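Local coordinates for protein peptidyl-tRNA hydrolase (Thermoplasma acidophilum, PDB 1RLK) that probably hydrolyses peptidyl-tRNAs that drop off the ribosome during protein synthesis, releasing the N-acyl amino acid from the tRNA, at residues E79-R84 / T93-G98. Numbering follows the deposited sequence.
Sequences EIVQDR and TITCIG. With SO4 (sulfate ion), chain B.
Glu79 pairs with Gly98, and Val81 with Cys96, in the antiparallel hairpin whose first strand forms one edge of the four-stranded PTH2 sheet. Glu79 and Gly98 exchange two backbone bonds. A beta bulge follows: Val81 N reaches Cys96 O, but Val81 O accepts from Thr95 N (2.9 Å, 166° at the hydrogen), leaving Thr95 as the extra residue before Gln82 pairs with Ile94.

Apolar contacts divide by face. Beta-branched isoleucines fit extended backbone and offer two apolar arms: Ile80 lies against Met65, Ile94 against Leu61 and Ile97 against Ile67 of helix 61-74. Chi1 of -78° sets Ile80 CG1 beside the backbone N and opposite the carbonyl carbon; CG2 meets Ile94 CG1 at 3.7 Å, and CG1 touches Ile97 CD1 at 3.8 Å. On the face under helix 17-38, compact Val81 rests its CB on Cys96 SG, 3.6 Å away.

Beyond the bulge the contact turns polar at Asp83 and Thr93. Asp83 N donates to Thr93 O, and Asp83 OD1 accepts Thr93 N at 3.1 Å from above the carboxylate plane; OD2 forms a salt bridge with Lys19. Replacing Asp83 with an alanine would probably leave Thr93 N and the Lys19 charge without these mates. Arg84, long and cationic, bends so that the edge of its guanidinium meets a sulfate probably acquired during crystallisation: its backbone N and NE both grip O3, the latter at 2.7 Å.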
ATOM      1  N   GLU A  79       5.373  -0.995  -0.897  1.00 19.24           N
ATOM      2  CA  GLU A  79       5.972   0.268  -1.296  1.00 18.67           C
ATOM      3  C   GLU A  79       5.477   1.374  -0.404  1.00 18.78           C
ATOM      4  O   GLU A  79       4.269   1.647  -0.349  1.00 17.41           O
ATOM      5  CB  GLU A  79       5.615   0.591  -2.748  1.00 19.42           C
ATOM      6  CG  GLU A  79       6.225   1.886  -3.257  1.00 20.64           C
ATOM      7  CD  GLU A  79       7.717   1.790  -3.554  1.00 22.86           C
ATOM      8  OE1 GLU A  79       8.317   0.668  -3.521  1.00 22.39           O
ATOM      9  OE2 GLU A  79       8.273   2.859  -3.857  1.00 24.43           O
ATOM     10  N   ILE A  80       6.410   2.005   0.307  1.00 18.19           N
ATOM     11  CA  ILE A  80       6.151   3.235   1.009  1.00 18.80           C
ATOM     12  C   ILE A  80       6.088   4.374  -0.009  1.00 19.36           C
ATOM     13  O   ILE A  80       6.969   4.513  -0.856  1.00 19.43           O
ATOM     14  CB  ILE A  80       7.248   3.486   2.066  1.00 19.54           C
ATOM     15  CG1 ILE A  80       6.977   2.598   3.281  1.00 21.29           C
ATOM     16  CG2 ILE A  80       7.298   4.961   2.467  1.00 19.47           C
ATOM     17  CD1 ILE A  80       8.102   2.550   4.277  1.00 24.21           C
ATOM     18  N   VAL A  81       5.046   5.188   0.094  1.00 18.75           N
ATOM     19  CA  VAL A  81       4.800   6.236  -0.863  1.00 19.49           C
ATOM     20  C   VAL A  81       5.056   7.570  -0.195  1.00 19.72           C
ATOM     21  O   VAL A  81       4.623   7.798   0.934  1.00 20.24           O
ATOM     22  CB  VAL A  81       3.355   6.151  -1.408  1.00 18.62           C
ATOM     23  CG1 VAL A  81       2.961   7.443  -2.127  1.00 19.97           C
ATOM     24  CG2 VAL A  81       3.230   4.951  -2.331  1.00 20.23           C
ATOM     25  N   GLN A  82       5.751   8.437  -0.906  1.00 20.38           N
ATOM     26  CA  GLN A  82       6.046   9.792  -0.453  1.00 21.99           C
ATOM     27  C   GLN A  82       5.539  10.786  -1.490  1.00 23.01           C
ATOM     28  O   GLN A  82       5.749  10.575  -2.678  1.00 21.22           O
ATOM     29  CB  GLN A  82       7.565   9.977  -0.264  1.00 21.67           C
ATOM     30  CG  GLN A  82       8.167   9.063   0.810  1.00 23.18           C
ATOM     31  CD  GLN A  82       9.699   9.134   0.913  1.00 24.05           C
ATOM     32  OE1 GLN A  82      10.256  10.126   1.391  1.00 26.76           O
ATOM     33  NE2 GLN A  82      10.362   8.075   0.501  1.00 23.01           N
ATOM     34  N   ASP A  83       4.892  11.865  -1.046  1.00 25.73           N
ATOM     35  CA  ASP A  83       4.453  12.913  -1.958  1.00 28.23           C
ATOM     36  C   ASP A  83       5.628  13.803  -2.368  1.00 30.44           C
ATOM     37  O   ASP A  83       6.782  13.486  -2.065  1.00 30.26           O
ATOM     38  CB  ASP A  83       3.240  13.708  -1.396  1.00 28.90           C
ATOM     39  CG  ASP A  83       3.567  14.586  -0.193  1.00 29.61           C
ATOM     40  OD1 ASP A  83       4.749  14.852   0.116  1.00 31.34           O
ATOM     41  OD2 ASP A  83       2.659  15.078   0.507  1.00 32.67           O
ATOM     42  N   ARG A  84       5.342  14.886  -3.083  1.00 33.12           N
ATOM     43  CA  ARG A  84       6.393  15.800  -3.538  1.00 35.75           C
ATOM     44  C   ARG A  84       6.843  16.656  -2.355  1.00 36.88           C
ATOM     45  O   ARG A  84       6.104  16.871  -1.402  1.00 37.40           O
ATOM     46  CB  ARG A  84       5.938  16.663  -4.746  1.00 36.49           C
ATOM     47  CG  ARG A  84       4.782  17.662  -4.502  1.00 39.47           C
ATOM     48  CD  ARG A  84       4.114  18.261  -5.796  1.00 42.86           C
ATOM     49  NE  ARG A  84       2.802  17.662  -6.121  1.00 45.35           N
ATOM     50  CZ  ARG A  84       1.779  18.293  -6.721  1.00 47.03           C
ATOM     51  NH1 ARG A  84       1.876  19.550  -7.145  1.00 48.47           N
ATOM     52  NH2 ARG A  84       0.646  17.635  -6.940  1.00 47.91           N
ATOM     53  N   THR A  93       6.866  13.820   2.183  1.00 26.23           N
ATOM     54  CA  THR A  93       6.290  13.105   3.324  1.00 25.28           C
ATOM     55  C   THR A  93       5.763  11.733   2.946  1.00 23.71           C
ATOM     56  O   THR A  93       5.201  11.568   1.856  1.00 22.08           O
ATOM     57  CB  THR A  93       5.147  13.910   3.903  1.00 25.67           C
ATOM     58  OG1 THR A  93       5.619  15.208   4.253  1.00 26.92           O
ATOM     59  CG2 THR A  93       4.666  13.301   5.202  1.00 25.59           C
ATOM     60  N   ILE A  94       5.940  10.767   3.857  1.00 22.62           N
ATOM     61  CA  ILE A  94       5.385   9.419   3.717  1.00 21.95           C
ATOM     62  C   ILE A  94       3.882   9.494   3.974  1.00 21.32           C
ATOM     63  O   ILE A  94       3.469   9.912   5.054  1.00 21.03           O
ATOM     64  CB  ILE A  94       6.056   8.434   4.697  1.00 21.80           C
ATOM     65  CG1 ILE A  94       7.511   8.192   4.287  1.00 21.83           C
ATOM     66  CG2 ILE A  94       5.298   7.131   4.736  1.00 22.33           C
ATOM     67  CD1 ILE A  94       8.314   7.347   5.251  1.00 22.78           C
ATOM     68  N   THR A  95       3.087   9.101   2.972  1.00 20.66           N
ATOM     69  CA  THR A  95       1.622   9.226   2.998  1.00 19.81           C
ATOM     70  C   THR A  95       0.915   7.899   3.209  1.00 19.37           C
ATOM     71  O   THR A  95      -0.138   7.855   3.827  1.00 20.31           O
ATOM     72  CB  THR A  95       1.099   9.846   1.670  1.00 19.84           C
ATOM     73  OG1 THR A  95       1.603   9.125   0.526  1.00 18.42           O
ATOM     74  CG2 THR A  95       1.618  11.241   1.497  1.00 19.34           C
ATOM     75  N   CYS A  96       1.460   6.830   2.653  1.00 18.79           N
ATOM     76  CA  CYS A  96       0.809   5.536   2.674  1.00 18.56           C
ATOM     77  C   CYS A  96       1.770   4.421   2.323  1.00 18.66           C
ATOM     78  O   CYS A  96       2.922   4.672   1.977  1.00 19.18           O
ATOM     79  CB  CYS A  96      -0.382   5.545   1.707  1.00 18.68           C
ATOM     80  SG  CYS A  96       0.071   5.732  -0.028  1.00 19.54           S
ATOM     81  N   ILE A  97       1.318   3.177   2.450  1.00 17.86           N
ATOM     82  CA  ILE A  97       2.108   2.026   2.038  1.00 17.64           C
ATOM     83  C   ILE A  97       1.223   1.016   1.321  1.00 17.42           C
ATOM     84  O   ILE A  97       0.136   0.687   1.798  1.00 17.50           O
ATOM     85  CB  ILE A  97       2.845   1.385   3.240  1.00 17.20           C
ATOM     86  CG1 ILE A  97       3.700   0.213   2.786  1.00 17.16           C
ATOM     87  CG2 ILE A  97       1.877   0.926   4.322  1.00 17.04           C
ATOM     88  CD1 ILE A  97       4.620  -0.316   3.879  1.00 16.80           C
ATOM     89  N   GLY A  98       1.665   0.562   0.159  1.00 16.82           N
ATOM     90  CA  GLY A  98       0.976  -0.487  -0.576  1.00 17.41           C
ATOM     91  C   GLY A  98       1.547  -1.860  -0.273  1.00 17.89           C
ATOM     92  O   GLY A  98       2.758  -2.005  -0.036  1.00 17.31           O
TER
HETATM   93  S   SO4 B 201       2.018  14.346  -5.110  0.52 31.83           S
HETATM   94  O1  SO4 B 201       2.838  13.146  -4.931  0.52 29.86           O
HETATM   95  O2  SO4 B 201       0.722  14.165  -4.470  0.52 32.96           O
HETATM   96  O3  SO4 B 201       2.616  15.507  -4.463  0.52 31.05           O
HETATM   97  O4  SO4 B 201       1.829  14.589  -6.541  0.52 31.61           O